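Caspase (Drosophila melanogaster, PDB 3SIR) cleaves proteins as a cysteine protease of the caspase family, working in the activation cascade that executes apoptosis in the fly. Local coordinates at residues A[55-60]-A[205-210]. The protein carries 1 engineered substitution. Residues are numbered along the deposited sequence; the frame is centred on the assembly and turned at random.
Sequences QLDFEV and NGKRLD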
loop_
_atom_site.group_PDB
_atom_site.type_symbol
_atom_site.label_atom_id
_atom_site.label_comp_id
_atom_site.label_asym_id
_atom_site.label_seq_id
_atom_site.Cartn_x
_atom_site.Cartn_y
_atom_site.Cartn_z
ATOM N N GLN A 55 -9.006 -19.738 9.954
ATOM C CA GLN A 55 -10.022 -19.045 10.741
ATOM C C GLN A 55 -10.791 -18.045 9.884
ATOM O O GLN A 55 -11.950 -17.744 10.168
ATOM C CB GLN A 55 -9.395 -18.322 11.936
ATOM C CG GLN A 55 -9.440 -19.102 13.244
ATOM C CD GLN A 55 -8.197 -18.883 14.091
ATOM O OE1 GLN A 55 -7.871 -17.748 14.452
ATOM N NE2 GLN A 55 -7.464 -19.961 14.359
ATOM N N LEU A 56 -10.130 -17.513 8.858
ATOM C CA LEU A 56 -10.749 -16.536 7.966
ATOM C C LEU A 56 -11.466 -17.190 6.788
ATOM O O LEU A 56 -12.173 -16.519 6.034
ATOM C CB LEU A 56 -9.714 -15.533 7.455
ATOM C CG LEU A 56 -8.982 -14.670 8.485
ATOM C CD1 LEU A 56 -8.091 -13.681 7.758
ATOM C CD2 LEU A 56 -9.958 -13.942 9.399
ATOM N N ASP A 57 -11.260 -18.493 6.619
ATOM C CA ASP A 57 -12.146 -19.310 5.797
ATOM C C ASP A 57 -11.486 -19.705 4.482
ATOM O O ASP A 57 -12.151 -20.215 3.578
ATOM C CB ASP A 57 -13.450 -18.560 5.518
ATOM C CG ASP A 57 -14.598 -19.047 6.374
ATOM O OD1 ASP A 57 -14.627 -18.708 7.576
ATOM O OD2 ASP A 57 -15.466 -19.775 5.845
ATOM N N PHE A 58 -10.190 -19.429 4.362
ATOM C CA PHE A 58 -9.433 -19.755 3.149
ATOM C C PHE A 58 -9.241 -21.262 2.986
ATOM O O PHE A 58 -9.327 -22.011 3.960
ATOM C CB PHE A 58 -8.072 -19.056 3.157
ATOM C CG PHE A 58 -8.139 -17.590 2.821
ATOM C CD1 PHE A 58 -8.403 -16.648 3.807
ATOM C CD2 PHE A 58 -7.920 -17.154 1.522
ATOM C CE1 PHE A 58 -8.472 -15.301 3.497
ATOM C CE2 PHE A 58 -7.971 -15.807 1.208
ATOM C CZ PHE A 58 -8.274 -14.882 2.189
ATOM N N GLU A 59 -9.037 -21.713 1.752
ATOM C CA GLU A 59 -8.532 -23.063 1.530
ATOM C C GLU A 59 -7.012 -23.072 1.424
ATOM O O GLU A 59 -6.443 -22.809 0.362
ATOM C CB GLU A 59 -9.183 -23.730 0.313
ATOM C CG GLU A 59 -10.264 -24.752 0.667
ATOM C CD GLU A 59 -9.725 -26.164 0.883
ATOM O OE1 GLU A 59 -8.774 -26.340 1.680
ATOM O OE2 GLU A 59 -10.314 -27.118 0.324
ATOM N N VAL A 60 -6.365 -23.385 2.541
ATOM C CA VAL A 60 -4.935 -23.164 2.693
ATOM C C VAL A 60 -4.141 -24.380 2.211
ATOM O O VAL A 60 -4.289 -25.479 2.742
ATOM C CB VAL A 60 -4.594 -22.879 4.169
ATOM C CG1 VAL A 60 -3.119 -22.549 4.330
ATOM C CG2 VAL A 60 -5.473 -21.752 4.711
ATOM N N ASN A 205 -8.885 -8.895 14.823
ATOM C CA ASN A 205 -9.744 -7.949 14.126
ATOM C C ASN A 205 -10.006 -8.427 12.703
ATOM O O ASN A 205 -10.742 -7.788 11.953
ATOM C CB ASN A 205 -9.085 -6.565 14.078
ATOM C CG ASN A 205 -9.003 -5.904 15.442
ATOM O OD1 ASN A 205 -10.013 -5.735 16.128
ATOM N ND2 ASN A 205 -7.802 -5.491 15.826
ATOM N N GLY A 206 -9.332 -9.499 12.300
ATOM C CA GLY A 206 -9.564 -10.081 10.981
ATOM C C GLY A 206 -10.985 -9.883 10.480
ATOM O O GLY A 206 -11.214 -9.672 9.288
ATOM N N LYS A 207 -11.948 -9.987 11.390
ATOM C CA LYS A 207 -13.355 -10.055 11.017
ATOM C C LYS A 207 -14.079 -8.783 11.439
ATOM O O LYS A 207 -15.168 -8.479 10.947
ATOM C CB LYS A 207 -14.015 -11.273 11.662
ATOM C CG LYS A 207 -14.182 -12.457 10.715
ATOM C CD LYS A 207 -15.253 -13.413 11.212
ATOM C CE LYS A 207 -15.530 -14.512 10.197
ATOM N NZ LYS A 207 -14.702 -15.730 10.429
ATOM N N ARG A 208 -13.446 -8.028 12.331
ATOM C CA ARG A 208 -14.039 -6.817 12.880
ATOM C C ARG A 208 -13.827 -5.621 11.954
ATOM O O ARG A 208 -14.644 -4.701 11.927
ATOM C CB ARG A 208 -13.464 -6.533 14.271
ATOM C CG ARG A 208 -13.422 -7.756 15.187
ATOM C CD ARG A 208 -12.936 -7.399 16.588
ATOM N NE ARG A 208 -13.530 -8.262 17.605
ATOM C CZ ARG A 208 -13.452 -8.045 18.915
ATOM N NH1 ARG A 208 -12.750 -7.020 19.382
ATOM N NH2 ARG A 208 -14.085 -8.847 19.762
ATOM N N LEU A 209 -12.815 -5.711 11.097
ATOM C CA LEU A 209 -12.095 -4.536 10.612
ATOM C C LEU A 209 -11.732 -4.666 9.134
ATOM O O LEU A 209 -11.409 -5.756 8.663
ATOM C CB LEU A 209 -10.821 -4.331 11.433
ATOM C CG LEU A 209 -10.856 -3.238 12.500
ATOM C CD1 LEU A 209 -9.596 -3.317 13.347
ATOM C CD2 LEU A 209 -10.976 -1.880 11.836
ATOM N N ASP A 210 -11.674 -3.537 8.436
ATOM C CA ASP A 210 -11.373 -3.546 7.008
ATOM C C ASP A 210 -9.869 -3.608 6.750
ATOM O O ASP A 210 -9.073 -3.133 7.560
ATOM C CB ASP A 210 -12.004 -2.334 6.311
ATOM C CG ASP A 210 -11.088 -1.124 6.285
ATOM O OD1 ASP A 210 -10.564 -0.797 5.198
ATOM O OD2 ASP A 210 -10.935 -0.467 7.337
#
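Lys207 runs nearly extended through chi2 and chi3 and bends at chi4 (92°), which brings NZ to the backbone at the end of helix 45-55; on the facing turn, a chi1 of -61° swings the Leu56 branch away from its own carbonyl and sends CD2 to Gly206. The ammonium of Lys207 comes to 3.4 Å from Gln55 O, near the C-terminal end of that helix, where a positive charge would probably be welcomed by the helix dipole. Asp57 adds a negative charge close by: its side chain crosses that of Lys207 at about a right angle, and OD1 stays 4.1 Å from NZ, too far for a salt bridge, so any attraction acts at longer range. The buried half of the contact is Leu56 CD2 against Gly206 CA, 4.2 Å apart. The backbones are nearest here too, with Leu56 CA and Gly206 CA 7.2 Å apart. Asp57, with its positive phi of 107°, closes helix 45-55 in a Schellman motif, and Arg20 bonds through NE to Leu56 O. On the other side, Arg208 N bonds back to Asn205 O at 2.7 Å as the chain leaves its helix. The contact thus joins two helix ends of the caspase domain, away from the probable catalytic residues His96 and Cys138: helix 45-55 runs on through this turn into strand 59-65, outermost of the sheet in this chain, which pairs with strand 19-28, while helix 193-205 passes through this loop into helix 211-223.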